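Local coordinates for protein anthranilate-CoA ligase (Stigmatella aurantiaca, PDB 4WV3) that is a ligase of the AMP-binding (ANL) superfamily, in which a large N-terminal domain is joined to a smaller C-terminal one, at residues A[320-323]-A[324-328]; A[341-344]-A[345-348]; A[219-222]-A[223-226]. One frame throughout, in Å; residues are numbered along the deposited sequence.

Interactions 1 and 3 are buried and both touch the bound 3UK; interaction 2 is partly exposed and lies toward the outside of the same domain. Interaction 1 forms in the loop entering strand 325-328, and interaction 2 begins on the neighbouring strand 341-342, whose backbone pairs with it, Lys-341 N lying 3.0 Å from Ser-328 O. Interaction 3, at the start of helix 221-234, is bonded directly to interaction 1, His-324 NE2 with Phe-222 O and Phe-323 O with Thr-221 OG1, whereas its nearest atoms stay about 11 Å from interaction 2. The chemistry follows position: phosphate and ring contacts in 320-328, a hydrogen-bonded turn with apolar packing in 341-348, and helical backbone bonds plus aromatic walls in 219-226.

Interaction 1. Residues A[320-323]-A[324-328]; sequences TENF and HIFIS. With 3UK (5'-O-[(S)-[(2-aminobenzoyl)oxy](hydroxy)phosphoryl]adenosine), chain C.
Asn-322 is held at both ends of its amide: OD1 is hydrogen-bonded by the hydroxyls of Thr-372 and Ser-370, and ND2 donates to His-324 O across 3.0 Å. CG stands anti to the backbone N (chi1 -169°), which carries the amide forward along the chain; the donor reaches the carbonyl from above its plane and not along a lone pair, and the bond is also bent at its hydrogen. The same ND2 lies 3.6 Å from Phe-326 CB, the amide nearly perpendicular to that ring. Between the two bonded residues, Phe-323 adopts phi 81° and psi -58°, and a weak bond of 2.8 Å runs from His-324 N to Asn-322 O. These values fit a classic gamma turn. The side chains of Phe-323 and His-324 leave it on diverging but neighbouring courses. Phe-323 meets Tyr-192 and His-187 edge-to-face, while the His-324 ring sits under the aminobenzoyl group of 3UK, whose C29 is 3.6 Å above the ring plane, over its centre. A bond from NE2 to Phe-222 O fixes the rotation of this imidazole, and Ile-325 CG1 adds an apolar contact to C29 at 3.9 Å. At the start of the segment, Thr-320 grips one phosphate oxygen twice: OG1 donates to 3UK O05 over 2.6 Å, and the backbone N donates to O05 over 3.2 Å. Farther on, Phe-326 and Ile-327 both face Ile-317 in a classic beta bulge. A gamma turn thus leads from the Thr-Glu pair, characteristic of ANL enzymes, into a bulged strand lining the ligand pocket.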
# COMPACT_ATOMS: atom_id res chain seq x y z
N THR A 320 -4.06 -3.54 -4.82
CA THR A 320 -3.20 -3.29 -5.97
C THR A 320 -3.93 -3.61 -7.27
O THR A 320 -3.67 -3.00 -8.31
CB THR A 320 -1.89 -4.09 -5.87
OG1 THR A 320 -1.30 -3.87 -4.58
CG2 THR A 320 -0.90 -3.65 -6.95
N GLU A 321 -4.87 -4.55 -7.21
CA GLU A 321 -5.67 -4.91 -8.37
C GLU A 321 -6.55 -3.74 -8.82
O GLU A 321 -6.87 -3.62 -10.01
CB GLU A 321 -6.54 -6.14 -8.08
CG GLU A 321 -5.78 -7.44 -7.93
CD GLU A 321 -5.20 -7.65 -6.54
OE1 GLU A 321 -5.29 -6.72 -5.71
OE2 GLU A 321 -4.65 -8.74 -6.28
N ASN A 322 -6.94 -2.90 -7.88
CA ASN A 322 -7.75 -1.72 -8.17
C ASN A 322 -6.90 -0.46 -8.16
O ASN A 322 -7.40 0.65 -8.39
CB ASN A 322 -8.89 -1.59 -7.15
CG ASN A 322 -9.91 -0.54 -7.55
OD1 ASN A 322 -10.38 -0.53 -8.69
ND2 ASN A 322 -10.24 0.35 -6.62
N PHE A 323 -5.61 -0.62 -7.89
CA PHE A 323 -4.70 0.52 -7.82
C PHE A 323 -4.80 1.22 -6.48
O PHE A 323 -3.80 1.35 -5.76
CB PHE A 323 -4.99 1.50 -8.96
CG PHE A 323 -3.87 2.47 -9.22
CD1 PHE A 323 -2.74 2.07 -9.92
CD2 PHE A 323 -3.94 3.77 -8.76
CE1 PHE A 323 -1.71 2.96 -10.17
CE2 PHE A 323 -2.91 4.67 -9.00
CZ PHE A 323 -1.80 4.26 -9.70
N HIS A 324 -6.00 1.69 -6.14
CA HIS A 324 -6.22 2.38 -4.87
C HIS A 324 -7.58 2.15 -4.21
O HIS A 324 -8.31 1.22 -4.56
CB HIS A 324 -5.96 3.88 -5.07
CG HIS A 324 -5.25 4.52 -3.92
ND1 HIS A 324 -5.91 5.19 -2.92
CD2 HIS A 324 -3.93 4.59 -3.61
CE1 HIS A 324 -5.03 5.65 -2.04
NE2 HIS A 324 -3.83 5.29 -2.43
N ILE A 325 -7.91 3.02 -3.26
CA ILE A 325 -9.06 2.85 -2.38
C ILE A 325 -10.41 2.84 -3.09
O ILE A 325 -10.68 3.69 -3.95
CB ILE A 325 -9.05 3.92 -1.26
CG1 ILE A 325 -7.78 3.81 -0.43
CG2 ILE A 325 -10.28 3.80 -0.38
CD1 ILE A 325 -7.73 4.75 0.75
N PHE A 326 -11.26 1.89 -2.73
CA PHE A 326 -12.60 1.77 -3.30
C PHE A 326 -13.71 1.92 -2.26
O PHE A 326 -14.87 2.14 -2.60
CB PHE A 326 -12.75 0.47 -4.10
CG PHE A 326 -12.32 -0.76 -3.35
CD1 PHE A 326 -13.24 -1.54 -2.67
CD2 PHE A 326 -10.99 -1.15 -3.33
CE1 PHE A 326 -12.85 -2.67 -1.98
CE2 PHE A 326 -10.59 -2.28 -2.65
CZ PHE A 326 -11.52 -3.04 -1.97
N ILE A 327 -13.35 1.78 -0.98
CA ILE A 327 -14.26 2.08 0.12
C ILE A 327 -13.51 2.93 1.14
O ILE A 327 -12.49 2.50 1.67
CB ILE A 327 -14.75 0.82 0.85
CG1 ILE A 327 -15.18 -0.26 -0.14
CG2 ILE A 327 -15.88 1.16 1.81
CD1 ILE A 327 -15.50 -1.59 0.52
N SER A 328 -14.01 4.13 1.41
CA SER A 328 -13.29 5.05 2.28
C SER A 328 -14.19 5.88 3.19
O SER A 328 -15.39 6.03 2.94
CB SER A 328 -12.41 5.99 1.46
OG SER A 328 -11.73 6.91 2.29
C10 3UK C . -6.30 -5.23 2.85
C15 3UK C . -7.43 -3.39 4.10
C17 3UK C . -8.99 -3.27 5.87
C21 3UK C . -7.47 -5.87 2.15
C26 3UK C . -3.83 -0.88 -0.70
C28 3UK C . -4.87 1.19 -0.03
O01 3UK C . -2.99 -2.67 0.68
C02 3UK C . -3.41 -2.37 -0.41
O03 3UK C . -3.18 -3.23 -1.52
P04 3UK C . -2.62 -4.70 -1.32
O05 3UK C . -2.44 -5.37 -2.72
O06 3UK C . -3.61 -5.62 -0.46
C07 3UK C . -5.01 -5.30 -0.42
C08 3UK C . -5.62 -5.99 0.77
O09 3UK C . -5.18 -5.34 1.99
N11 3UK C . -6.57 -3.85 3.12
C12 3UK C . -6.01 -2.79 2.48
N13 3UK C . -6.51 -1.65 3.03
C14 3UK C . -7.40 -1.99 4.04
N16 3UK C . -8.23 -4.01 5.02
N18 3UK C . -9.00 -1.95 5.86
C19 3UK C . -8.24 -1.27 4.99
N20 3UK C . -8.26 0.15 4.99
O22 3UK C . -7.63 -7.20 2.61
C23 3UK C . -7.09 -5.87 0.75
O24 3UK C . -7.67 -7.01 0.08
O25 3UK C . -1.26 -4.64 -0.64
C27 3UK C . -4.49 -0.14 0.25
C29 3UK C . -4.57 1.78 -1.31
C30 3UK C . -3.91 1.04 -2.26
C31 3UK C . -3.53 -0.30 -1.98
N32 3UK C . -2.83 -1.09 -3.00

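Interaction 2. Residues A[341-344]-A[345-348]; sequences KPVE and GYEL
With CG anti to its carbonyl carbon (chi1 -67°), Tyr-346 lays its ring beside Val-343, whose CG1 is anti to the backbone N (chi1 175°). The two side chains run alongside each other and point the same way: Tyr-346 CD2 is 3.8 Å from Val-343 CB and 3.9 Å from Val-343 CG1. Their backbones are tied as well, since Tyr-346 N donates to Val-343 O at 2.9 Å, the donor tilted somewhat from the carbonyl plane. This bond closes a type II beta turn. Glu-344 and Gly-345 occupy its corners, and Gly-345 has phi 111°, a region that suits glycine at the third position of such a turn. Glu-344 starts away from the turn but bends at chi2, which leaves its carboxylate near Gly-345 N. Beyond the turn the flanking residues meet again, Leu-348 CD2 resting 3.6 Å from Pro-342 CG and 3.7 Å from Pro-342 CB; Tyr-407 touches both residues. On the buried side, the Tyr-346 ring packs on Thr-195 and Leu-198 of helix 191-204, and its hydroxyl is hydrogen-bonded to Thr-372 OG1. Val-343 and Tyr-346 are thus buried, while the corner residues Glu-344 and Gly-345 are exposed. The turn carries the chain from strand 341-342, at one edge of the mixed sheet, to strand 347-351 of the separate antiparallel sheet, a type II beta turn joining two sheets of the large ANL domain.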
# COMPACT_ATOMS: atom_id res chain seq x y z
N LYS A 341 -17.79 4.45 3.63
CA LYS A 341 -18.87 4.31 2.66
C LYS A 341 -18.30 4.03 1.27
O LYS A 341 -17.13 4.31 1.01
CB LYS A 341 -19.71 5.58 2.64
CG LYS A 341 -20.43 5.90 3.94
CD LYS A 341 -21.63 5.00 4.14
CE LYS A 341 -22.35 5.31 5.45
NZ LYS A 341 -22.80 6.73 5.51
N PRO A 342 -19.12 3.46 0.38
CA PRO A 342 -18.70 3.21 -1.01
C PRO A 342 -18.28 4.50 -1.72
O PRO A 342 -18.93 5.53 -1.57
CB PRO A 342 -19.96 2.65 -1.66
CG PRO A 342 -20.71 2.02 -0.55
CD PRO A 342 -20.46 2.89 0.65
N VAL A 343 -17.20 4.42 -2.49
CA VAL A 343 -16.73 5.56 -3.26
C VAL A 343 -17.49 5.67 -4.58
O VAL A 343 -17.61 4.68 -5.31
CB VAL A 343 -15.22 5.45 -3.55
CG1 VAL A 343 -14.76 6.58 -4.46
CG2 VAL A 343 -14.43 5.45 -2.25
N GLU A 344 -18.01 6.86 -4.87
CA GLU A 344 -18.77 7.09 -6.09
C GLU A 344 -17.93 6.79 -7.33
O GLU A 344 -16.84 7.33 -7.51
CB GLU A 344 -19.30 8.53 -6.13
CG GLU A 344 -20.10 8.87 -7.38
CD GLU A 344 -21.39 8.07 -7.49
OE1 GLU A 344 -21.92 7.63 -6.44
OE2 GLU A 344 -21.88 7.88 -8.62
N GLY A 345 -18.45 5.91 -8.19
CA GLY A 345 -17.72 5.44 -9.35
C GLY A 345 -17.35 3.98 -9.18
O GLY A 345 -17.12 3.25 -10.14
N TYR A 346 -17.29 3.56 -7.92
CA TYR A 346 -17.04 2.17 -7.57
C TYR A 346 -18.31 1.54 -7.03
O TYR A 346 -18.97 2.10 -6.14
CB TYR A 346 -15.92 2.07 -6.53
CG TYR A 346 -14.56 2.48 -7.05
CD1 TYR A 346 -14.14 2.11 -8.32
CD2 TYR A 346 -13.70 3.24 -6.27
CE1 TYR A 346 -12.89 2.49 -8.79
CE2 TYR A 346 -12.46 3.62 -6.73
CZ TYR A 346 -12.06 3.24 -7.99
OH TYR A 346 -10.82 3.62 -8.46
N GLU A 347 -18.66 0.37 -7.56
CA GLU A 347 -19.88 -0.32 -7.15
C GLU A 347 -19.55 -1.58 -6.35
O GLU A 347 -18.71 -2.39 -6.76
CB GLU A 347 -20.72 -0.67 -8.38
CG GLU A 347 -22.12 -1.17 -8.07
CD GLU A 347 -22.96 -1.32 -9.32
OE1 GLU A 347 -22.63 -0.68 -10.35
OE2 GLU A 347 -23.94 -2.09 -9.28
N LEU A 348 -20.20 -1.73 -5.20
CA LEU A 348 -19.89 -2.81 -4.27
C LEU A 348 -20.97 -3.88 -4.23
O LEU A 348 -22.12 -3.64 -4.62
CB LEU A 348 -19.69 -2.26 -2.86
CG LEU A 348 -18.31 -1.79 -2.40
CD1 LEU A 348 -17.50 -1.19 -3.53
CD2 LEU A 348 -18.50 -0.77 -1.30

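Interaction 3. Residues A[219-222]-A[223-226]; sequences FFTF and GTGG. With 3UK (5'-O-[(S)-[(2-aminobenzoyl)oxy](hydroxy)phosphoryl]adenosine), chain C.
Phe-220 occupies the N-cap position of helix 221-234, the helix of a beta-alpha-beta unit between strands 211-214 and 237-239, and its carbonyl oxygen begins the helical bonding. Among the backbone bonds, Thr-224 N donates to Phe-220 O at 2.8 Å with an N-H...O angle of 156°, while Gly-223 N makes a weak bond of 2.8 Å to the same Phe-220 O. The next bond is straighter: Gly-225 N reaches Thr-221 O over 3.0 Å at 169°. Gly-226 N follows with a weak bond to Phe-222 O. This i to i+4 ladder identifies the first alpha-helical turn, and three glycines among its residues leave much of the surface there formed by backbone.

The polar side chains are two threonines. Thr-221 OG1 lies between its backbone N and carbonyl carbon (chi1 57°), a setting that lets it accept a bond of 2.7 Å from N32, the amino nitrogen of 3UK; the same hydroxyl is hydrogen-bonded to Phe-323 O. Thr-224 OG1 bonds to Leu-218 O, just before the helix, and Thr-224 CB packs 3.7 Å from Thr-221 CA.

Apolar and aromatic contacts form the pocket wall. Phe-222 CB covers one face of the Phe-220 ring, 3.6 Å above its plane and over its centre. On its other contacts, Phe-222 CB and CD1 touch carbons of the aminobenzoyl ring. The Phe-220 ring meets the ligand at its edge: 3UK O01, the carbonyl oxygen of the aminobenzoyl group, lies in the ring plane, 3.1 Å from Phe-220 CZ.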
# COMPACT_ATOMS: atom_id res chain seq x y z
N PHE A 219 6.67 1.68 -4.40
CA PHE A 219 6.35 0.42 -5.06
C PHE A 219 5.00 -0.11 -4.57
O PHE A 219 4.38 -0.95 -5.21
CB PHE A 219 7.46 -0.63 -4.88
CG PHE A 219 7.82 -0.92 -3.44
CD1 PHE A 219 7.03 -1.75 -2.66
CD2 PHE A 219 8.96 -0.37 -2.88
CE1 PHE A 219 7.37 -2.02 -1.35
CE2 PHE A 219 9.31 -0.64 -1.57
CZ PHE A 219 8.51 -1.47 -0.80
N PHE A 220 4.55 0.42 -3.44
CA PHE A 220 3.23 0.13 -2.91
C PHE A 220 2.26 1.16 -3.49
O PHE A 220 2.44 2.36 -3.29
CB PHE A 220 3.25 0.24 -1.38
CG PHE A 220 2.03 -0.32 -0.71
CD1 PHE A 220 1.12 -1.09 -1.40
CD2 PHE A 220 1.79 -0.06 0.63
CE1 PHE A 220 -0.01 -1.59 -0.78
CE2 PHE A 220 0.67 -0.56 1.27
CZ PHE A 220 -0.23 -1.33 0.56
N THR A 221 1.24 0.70 -4.21
CA THR A 221 0.32 1.60 -4.89
C THR A 221 -0.44 2.52 -3.94
O THR A 221 -0.97 3.55 -4.35
CB THR A 221 -0.68 0.85 -5.80
OG1 THR A 221 -1.40 -0.12 -5.03
CG2 THR A 221 0.06 0.15 -6.94
N PHE A 222 -0.51 2.12 -2.67
CA PHE A 222 -1.08 2.98 -1.64
C PHE A 222 -0.24 4.25 -1.53
O PHE A 222 -0.78 5.35 -1.38
CB PHE A 222 -1.14 2.24 -0.30
CG PHE A 222 -1.57 3.11 0.85
CD1 PHE A 222 -2.67 3.94 0.73
CD2 PHE A 222 -0.89 3.07 2.05
CE1 PHE A 222 -3.07 4.73 1.80
CE2 PHE A 222 -1.28 3.85 3.12
CZ PHE A 222 -2.38 4.69 2.99
N GLY A 223 1.07 4.09 -1.61
CA GLY A 223 1.99 5.22 -1.59
C GLY A 223 2.16 5.85 -2.96
O GLY A 223 2.30 7.07 -3.07
N THR A 224 2.14 5.02 -4.00
CA THR A 224 2.30 5.50 -5.37
C THR A 224 1.25 6.54 -5.73
O THR A 224 1.57 7.61 -6.24
CB THR A 224 2.22 4.34 -6.39
OG1 THR A 224 3.09 3.28 -5.99
CG2 THR A 224 2.61 4.82 -7.77
N GLY A 225 -0.01 6.22 -5.44
CA GLY A 225 -1.10 7.14 -5.69
C GLY A 225 -1.09 8.29 -4.70
O GLY A 225 -0.97 9.45 -5.09
N GLY A 226 -1.21 7.96 -3.42
CA GLY A 226 -1.35 8.95 -2.37
C GLY A 226 -0.21 9.95 -2.23
O GLY A 226 -0.44 11.09 -1.83
C10 3UK C . -6.30 -5.23 2.85
C15 3UK C . -7.43 -3.39 4.10
C17 3UK C . -8.99 -3.27 5.87
C21 3UK C . -7.47 -5.87 2.15
C26 3UK C . -3.83 -0.88 -0.70
C28 3UK C . -4.87 1.19 -0.03
O01 3UK C . -2.99 -2.67 0.68
C02 3UK C . -3.41 -2.37 -0.41
O03 3UK C . -3.18 -3.23 -1.52
P04 3UK C . -2.62 -4.70 -1.32
O05 3UK C . -2.44 -5.37 -2.72
O06 3UK C . -3.61 -5.62 -0.46
C07 3UK C . -5.01 -5.30 -0.42
C08 3UK C . -5.62 -5.99 0.77
O09 3UK C . -5.18 -5.34 1.99
N11 3UK C . -6.57 -3.85 3.12
C12 3UK C . -6.01 -2.79 2.48
N13 3UK C . -6.51 -1.65 3.03
C14 3UK C . -7.40 -1.99 4.04
N16 3UK C . -8.23 -4.01 5.02
N18 3UK C . -9.00 -1.95 5.86
C19 3UK C . -8.24 -1.27 4.99
N20 3UK C . -8.26 0.15 4.99
O22 3UK C . -7.63 -7.20 2.61
C23 3UK C . -7.09 -5.87 0.75
O24 3UK C . -7.67 -7.01 0.08
O25 3UK C . -1.26 -4.64 -0.64
C27 3UK C . -4.49 -0.14 0.25
C29 3UK C . -4.57 1.78 -1.31
C30 3UK C . -3.91 1.04 -2.26
C31 3UK C . -3.53 -0.30 -1.98
N32 3UK C . -2.83 -1.09 -3.00